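Local atomic coordinates of B12-binding domain-containing protein (Kitasatospora setae, PDB entry 6WTE), a protein that binds cobalamin and a [4Fe-4S] cluster and, as the radical S-adenosylmethionine methylase TsrM, probably transfers a methyl group by a non-radical mechanism. Residues 208-211 with 212-215; 554-557 with 558-562. All blocks are in the same frame, centred on the assembly; numbering follows the deposited sequence. Where two conformers were deposited one is given.

Contact 1 (208-211 with 212-215)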
ATOM      1  N   ASP A 208       3.269  19.051   0.238  1.00 13.74           N
ATOM      2  CA  ASP A 208       2.448  19.975   1.030  1.00 12.44           C
ATOM      3  C   ASP A 208       1.526  19.154   1.927  1.00 13.83           C
ATOM      4  O   ASP A 208       0.395  18.832   1.561  1.00 13.79           O
ATOM      5  CB  ASP A 208       1.654  20.904   0.123  1.00 15.37           C
ATOM      6  CG  ASP A 208       1.040  22.077   0.879  1.00 17.84           C
ATOM      7  OD1 ASP A 208       0.894  21.986   2.119  1.00 15.26           O
ATOM      8  OD2 ASP A 208       0.704  23.085   0.227  1.00 20.03           O
ATOM      9  N   ASN A 209       2.003  18.846   3.132  1.00 14.11           N
ATOM     10  CA  ASN A 209       1.273  17.914   3.984  1.00 12.62           C
ATOM     11  C   ASN A 209      -0.056  18.486   4.460  1.00 12.18           C
ATOM     12  O   ASN A 209      -1.056  17.759   4.512  1.00 14.05           O
ATOM     13  CB  ASN A 209       2.148  17.489   5.158  1.00 12.58           C
ATOM     14  CG  ASN A 209       3.173  16.443   4.753  1.00 15.81           C
ATOM     15  OD1 ASN A 209       2.854  15.261   4.673  1.00 15.77           O
ATOM     16  ND2 ASN A 209       4.400  16.877   4.479  1.00 11.85           N
ATOM     17  N   LEU A 210      -0.102  19.780   4.796  1.00 13.61           N
ATOM     18  CA  LEU A 210      -1.360  20.351   5.269  1.00 13.88           C
ATOM     19  C   LEU A 210      -2.407  20.364   4.164  1.00 14.33           C
ATOM     20  O   LEU A 210      -3.595  20.145   4.426  1.00 15.41           O
ATOM     21  CB  LEU A 210      -1.138  21.762   5.814  1.00 13.21           C
ATOM     22  CG  LEU A 210      -2.394  22.427   6.383  1.00 15.77           C
ATOM     23  CD1 LEU A 210      -2.912  21.661   7.614  1.00 16.19           C
ATOM     24  CD2 LEU A 210      -2.117  23.879   6.716  1.00 19.62           C
ATOM     25  N   GLU A 211      -1.985  20.602   2.919  1.00 16.14           N
ATOM     26  CA  GLU A 211      -2.927  20.563   1.803  1.00 18.11           C
ATOM     27  C   GLU A 211      -3.623  19.211   1.718  1.00 16.00           C
ATOM     28  O   GLU A 211      -4.849  19.139   1.573  1.00 18.63           O
ATOM     29  CB  GLU A 211      -2.202  20.871   0.490  1.00 16.97           C
ATOM     30  CG  GLU A 211      -3.124  20.947  -0.721  1.00 21.21           C
ATOM     31  CD  GLU A 211      -4.121  22.094  -0.643  1.00 28.15           C
ATOM     32  OE1 GLU A 211      -3.860  23.083   0.078  1.00 30.93           O
ATOM     33  OE2 GLU A 211      -5.174  22.010  -1.310  1.00 35.66           O
ATOM     34  N   TYR A 212      -2.858  18.123   1.830  1.00 15.05           N
ATOM     35  CA  TYR A 212      -3.472  16.798   1.833  1.00 14.04           C
ATOM     36  C   TYR A 212      -4.382  16.617   3.038  1.00 16.63           C
ATOM     37  O   TYR A 212      -5.470  16.040   2.923  1.00 16.30           O
ATOM     38  CB  TYR A 212      -2.397  15.718   1.826  1.00 13.53           C
ATOM     39  CG  TYR A 212      -1.823  15.462   0.457  1.00 12.25           C
ATOM     40  CD1 TYR A 212      -2.473  14.622  -0.436  1.00 14.29           C
ATOM     41  CD2 TYR A 212      -0.636  16.062   0.059  1.00 11.99           C
ATOM     42  CE1 TYR A 212      -1.952  14.377  -1.692  1.00 14.69           C
ATOM     43  CE2 TYR A 212      -0.107  15.825  -1.201  1.00 14.08           C
ATOM     44  CZ  TYR A 212      -0.773  14.979  -2.068  1.00 14.34           C
ATOM     45  OH  TYR A 212      -0.265  14.721  -3.318  1.00 13.04           O
ATOM     46  N   TYR A 213      -3.957  17.112   4.200  1.00 14.76           N
ATOM     47  CA  TYR A 213      -4.758  16.939   5.409  1.00 16.35           C
ATOM     48  C   TYR A 213      -6.099  17.649   5.285  1.00 16.98           C
ATOM     49  O   TYR A 213      -7.136  17.108   5.680  1.00 16.11           O
ATOM     50  CB  TYR A 213      -3.980  17.454   6.618  1.00 14.74           C
ATOM     51  CG  TYR A 213      -4.644  17.194   7.948  1.00 16.26           C
ATOM     52  CD1 TYR A 213      -4.659  15.920   8.495  1.00 16.05           C
ATOM     53  CD2 TYR A 213      -5.240  18.227   8.662  1.00 16.15           C
ATOM     54  CE1 TYR A 213      -5.251  15.673   9.710  1.00 18.06           C
ATOM     55  CE2 TYR A 213      -5.838  17.992   9.894  1.00 15.50           C
ATOM     56  CZ  TYR A 213      -5.838  16.711  10.407  1.00 15.90           C
ATOM     57  OH  TYR A 213      -6.427  16.467  11.618  1.00 17.25           O
ATOM     58  N   ARG A 214      -6.104  18.859   4.721  1.00 16.25           N
ATOM     59  CA  ARG A 214      -7.350  19.595   4.552  0.50 17.28           C
ATOM     60  C   ARG A 214      -8.266  18.956   3.519  1.00 21.33           C
ATOM     61  O   ARG A 214      -9.476  19.207   3.539  1.00 19.50           O
ATOM     62  CB  ARG A 214      -7.052  21.044   4.164  0.50 19.74           C
ATOM     63  CG  ARG A 214      -6.400  21.846   5.278  0.50 19.62           C
ATOM     64  CD  ARG A 214      -6.106  23.280   4.852  0.50 21.81           C
ATOM     65  NE  ARG A 214      -7.307  23.983   4.405  0.50 22.80           N
ATOM     66  CZ  ARG A 214      -7.507  24.395   3.157  0.50 25.37           C
ATOM     67  NH1 ARG A 214      -8.628  25.026   2.835  0.50 24.39           N
ATOM     68  NH2 ARG A 214      -6.581  24.183   2.230  0.50 26.09           N
ATOM     69  N   ARG A 215      -7.719  18.141   2.621  1.00 17.97           N
ATOM     70  CA  ARG A 215      -8.514  17.442   1.625  1.00 22.05           C
ATOM     71  C   ARG A 215      -8.824  16.008   2.040  1.00 23.35           C
ATOM     72  O   ARG A 215      -9.296  15.221   1.215  1.00 25.96           O
ATOM     73  CB  ARG A 215      -7.800  17.484   0.270  1.00 22.40           C
ATOM     74  CG  ARG A 215      -7.466  18.913  -0.147  1.00 22.84           C
ATOM     75  CD  ARG A 215      -6.788  19.022  -1.506  1.00 29.48           C
ATOM     76  NE  ARG A 215      -7.749  19.259  -2.578  1.00 40.71           N
ATOM     77  CZ  ARG A 215      -7.477  19.937  -3.689  1.00 41.35           C
ATOM     78  NH1 ARG A 215      -6.273  20.461  -3.871  1.00 38.38           N
ATOM     79  NH2 ARG A 215      -8.414  20.102  -4.612  1.00 48.94           N
TER
HETATM   80  O   HOH W   1      -3.313  24.014   2.700  1.00 23.13           O
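The short helix 209-214 places Glu211 between Arg214 and Arg215, three and four residues further on, in a small salt-bridge network. The glutamate starts with CG opposite the backbone N (chi1 -176°) and bends at chi2, which carries its carboxylate forward toward the end of the helix. Glu211 OE2 stands 3.2 Å from Arg215 NH1; the N-H...O angle is only 123°, a weak bond, and the carboxylate and guanidinium planes stand 84° apart. The link to Arg214 is tentative, since it holds for one of two conformers: Glu211 OE1 lies at the guanidinium edge, 3.6 Å from Arg214 NH2, a long salt bridge, and a water donating to OE1 weakly accepts from the same NH2. In that conformer Arg214 CD is 4.1 Å from Leu210 CG. With an alanine here instead of Glu211 the carboxylate is gone, and the Arg215 guanidinium, perhaps that of Arg214 too, is likely to be left without its mate and freer to swing. On the buried side, the Tyr212 ring turns its edge to Asp208 O, 3.3 Å from Tyr212 CD2, while its hydroxyl bonds Asp40. At the helix start, Asp208 OD1 accepts from Glu211 N at 3.3 Å, met from above the carboxylate plane, and also from Gly202 N. An aspartate accepting from the N-H three residues on is the mark of an N-capped alpha-helix, here with ion pairs added toward its C-terminal end.

Contact 2 (554-557 with 558-562); sequences REEI and MRKAR
Met558, Glu556 and Ile557 bury the most surface where the two halves of this stretch of helix 554-566 meet. Met558 lies back along the preceding turn: with CG opposite its own carbonyl carbon (chi1 -73°) and a bend at chi3, the thioether folds over the backbone of Arg554. Its methyl CE comes to 3.4 Å from Arg554 O, the same oxygen that takes the helical bond from Met558 N at 3.0 Å. The methionine side chain also touches Ser537 on helix 533-540.

Glu556 carries the polar side. Its carboxylate runs alongside the Arg559 side chain and is gripped side-on by two nitrogens, each on its own oxygen. Arg559 NE reaches Glu556 OE1 at 2.9 Å, on the syn side but out of the carboxylate plane. Arg559 NH2 reaches Glu556 OE2 at 2.9 Å through the syn lone pair. Both bonds are nearly straight (167° and 168°), and two points of attachment fix how the planes are turned against each other. Arg559 NH1 pairs with Glu563 one turn on, so the guanidinium joins two acids. Glu556 OE2 also accepts from a water, 2.8 Å away, that in turn accepts from Lys560 NZ, whose amine bonds Tyr543 as well.

Ile557 faces the protein, against Leu538, Tyr543 and His550, while its carbonyl O receives Ala561 N at 2.9 Å. One flank packed on a neighbouring helix and another lined with i to i+3 and i to i+4 ion pairs are the marks of an amphipathic surface alpha-helix.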
ATOM      1  N   ARG A 554     -23.144   8.145   7.910  1.00 15.24           N
ATOM      2  CA  ARG A 554     -22.944   8.852   6.648  1.00 14.60           C
ATOM      3  C   ARG A 554     -24.212   9.560   6.181  1.00 15.23           C
ATOM      4  O   ARG A 554     -24.141  10.660   5.617  1.00 15.44           O
ATOM      5  CB  ARG A 554     -22.422   7.888   5.575  1.00 14.32           C
ATOM      6  CG  ARG A 554     -23.278   6.658   5.299  1.00 14.47           C
ATOM      7  CD  ARG A 554     -22.442   5.697   4.454  1.00 14.10           C
ATOM      8  NE  ARG A 554     -23.152   4.497   4.019  1.00 16.13           N
ATOM      9  CZ  ARG A 554     -23.319   3.424   4.782  1.00 18.95           C
ATOM     10  NH1 ARG A 554     -22.855   3.426   6.022  1.00 16.43           N
ATOM     11  NH2 ARG A 554     -23.952   2.354   4.310  1.00 18.95           N
ATOM     12  N   GLU A 555     -25.384   8.959   6.404  1.00 15.57           N
ATOM     13  CA  GLU A 555     -26.618   9.632   6.007  1.00 16.22           C
ATOM     14  C   GLU A 555     -26.833  10.911   6.807  1.00 17.83           C
ATOM     15  O   GLU A 555     -27.217  11.945   6.243  1.00 17.12           O
ATOM     16  CB  GLU A 555     -27.818   8.697   6.154  1.00 18.12           C
ATOM     17  CG  GLU A 555     -27.875   7.605   5.095  1.00 24.53           C
ATOM     18  CD  GLU A 555     -29.226   6.926   5.025  1.00 31.70           C
ATOM     19  OE1 GLU A 555     -30.250   7.639   4.994  1.00 38.92           O
ATOM     20  OE2 GLU A 555     -29.267   5.677   5.009  1.00 38.48           O
ATOM     21  N   GLU A 556     -26.584  10.861   8.119  1.00 16.31           N
ATOM     22  CA  GLU A 556     -26.728  12.055   8.948  1.00 16.58           C
ATOM     23  C   GLU A 556     -25.716  13.125   8.566  1.00 16.43           C
ATOM     24  O   GLU A 556     -26.038  14.319   8.546  1.00 16.84           O
ATOM     25  CB  GLU A 556     -26.577  11.688  10.425  1.00 17.66           C
ATOM     26  CG  GLU A 556     -26.336  12.887  11.356  1.00 17.66           C
ATOM     27  CD  GLU A 556     -27.471  13.894  11.361  1.00 18.95           C
ATOM     28  OE1 GLU A 556     -28.600  13.540  10.957  1.00 17.65           O
ATOM     29  OE2 GLU A 556     -27.238  15.049  11.792  1.00 17.46           O
ATOM     30  N   ILE A 557     -24.487  12.720   8.260  1.00 15.87           N
ATOM     31  CA  ILE A 557     -23.471  13.698   7.904  1.00 17.79           C
ATOM     32  C   ILE A 557     -23.843  14.392   6.601  1.00 17.91           C
ATOM     33  O   ILE A 557     -23.660  15.607   6.454  1.00 17.12           O
ATOM     34  CB  ILE A 557     -22.096  13.015   7.850  1.00 19.73           C
ATOM     35  CG1 ILE A 557     -21.663  12.685   9.280  1.00 16.44           C
ATOM     36  CG2 ILE A 557     -21.074  13.905   7.152  1.00 19.11           C
ATOM     37  CD1 ILE A 557     -20.497  11.748   9.383  1.00 19.29           C
ATOM     38  N   MET A 558     -24.425  13.650   5.656  1.00 17.69           N
ATOM     39  CA  MET A 558     -24.896  14.287   4.430  1.00 17.33           C
ATOM     40  C   MET A 558     -26.095  15.194   4.698  1.00 18.91           C
ATOM     41  O   MET A 558     -26.191  16.289   4.129  1.00 19.21           O
ATOM     42  CB  MET A 558     -25.218  13.219   3.382  1.00 18.80           C
ATOM     43  CG  MET A 558     -23.959  12.582   2.808  1.00 22.54           C
ATOM     44  SD  MET A 558     -24.216  11.317   1.543  1.00 22.62           S
ATOM     45  CE  MET A 558     -25.096  10.050   2.455  1.00 21.56           C
ATOM     46  N   ARG A 559     -26.998  14.786   5.595  1.00 17.53           N
ATOM     47  CA  ARG A 559     -28.106  15.668   5.948  1.00 18.22           C
ATOM     48  C   ARG A 559     -27.593  16.949   6.590  1.00 18.29           C
ATOM     49  O   ARG A 559     -28.057  18.048   6.263  1.00 19.73           O
ATOM     50  CB  ARG A 559     -29.080  14.957   6.889  1.00 18.40           C
ATOM     51  CG  ARG A 559     -30.319  15.790   7.223  1.00 19.16           C
ATOM     52  CD  ARG A 559     -30.943  15.368   8.555  1.00 19.26           C
ATOM     53  NE  ARG A 559     -30.053  15.714   9.657  1.00 18.88           N
ATOM     54  CZ  ARG A 559     -30.013  16.920  10.215  1.00 19.18           C
ATOM     55  NH1 ARG A 559     -30.827  17.873   9.787  1.00 19.84           N
ATOM     56  NH2 ARG A 559     -29.165  17.166  11.203  1.00 19.21           N
ATOM     57  N   LYS A 560     -26.627  16.827   7.505  1.00 18.81           N
ATOM     58  CA  LYS A 560     -26.133  18.003   8.206  1.00 24.12           C
ATOM     59  C   LYS A 560     -25.367  18.922   7.270  1.00 24.90           C
ATOM     60  O   LYS A 560     -25.403  20.145   7.441  1.00 26.82           O
ATOM     61  CB  LYS A 560     -25.253  17.593   9.389  1.00 24.59           C
ATOM     62  CG  LYS A 560     -25.060  18.719  10.402  1.00 32.13           C
ATOM     63  CD  LYS A 560     -24.722  18.200  11.790  1.00 30.45           C
ATOM     64  CE  LYS A 560     -23.232  17.953  11.934  1.00 32.37           C
ATOM     65  NZ  LYS A 560     -22.907  17.279  13.221  1.00 28.06           N
ATOM     66  N   ALA A 561     -24.689  18.357   6.266  1.00 21.05           N
ATOM     67  CA  ALA A 561     -24.008  19.186   5.277  1.00 20.78           C
ATOM     68  C   ALA A 561     -25.005  19.961   4.426  1.00 24.80           C
ATOM     69  O   ALA A 561     -24.767  21.129   4.089  1.00 24.60           O
ATOM     70  CB  ALA A 561     -23.109  18.320   4.398  1.00 21.85           C
ATOM     71  N   ARG A 562     -26.122  19.324   4.056  1.00 22.29           N
ATOM     72  CA  ARG A 562     -27.185  20.057   3.374  1.00 22.84           C
ATOM     73  C   ARG A 562     -27.708  21.186   4.255  1.00 24.22           C
ATOM     74  O   ARG A 562     -27.912  22.313   3.782  1.00 27.00           O
ATOM     75  CB  ARG A 562     -28.322  19.106   2.986  1.00 22.47           C
ATOM     76  CG  ARG A 562     -27.912  17.953   2.072  1.00 26.65           C
ATOM     77  CD  ARG A 562     -29.128  17.227   1.490  1.00 26.76           C
ATOM     78  NE  ARG A 562     -29.875  16.441   2.478  1.00 24.43           N
ATOM     79  CZ  ARG A 562     -29.700  15.137   2.693  1.00 21.29           C
ATOM     80  NH1 ARG A 562     -28.797  14.454   1.999  1.00 28.14           N
ATOM     81  NH2 ARG A 562     -30.429  14.510   3.604  1.00 19.24           N
TER
HETATM   82  O   HOH W   2     -28.815  11.987   3.912  1.00 22.28           O
HETATM   83  O   HOH W   3     -24.959  15.371  13.427  1.00 21.41           O

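In the fold
Contacts 1 and 2 lie on separate helices, 209-214 and 554-566, and do not touch: their centres are 23 Å apart and their nearest atoms about 13 Å. Both sit on the same side of the chain's centre, their own centres about 19 and 30 Å from it respectively. Only contact 1 approaches a cofactor: the Tyr212 side chain is about 7 Å from the bound cobalamin and about 6 Å from that of the cobalamin-binding Asn11, and the side chain of Tyr213 is about 5 Å from that of Leu218, also a cobalamin-binding residue. Through Asp40 and Asp266, its two tyrosines tie the helix to both the B12-binding and radical SAM regions. Contact 2, near the C-terminus, lies away from the annotated sites.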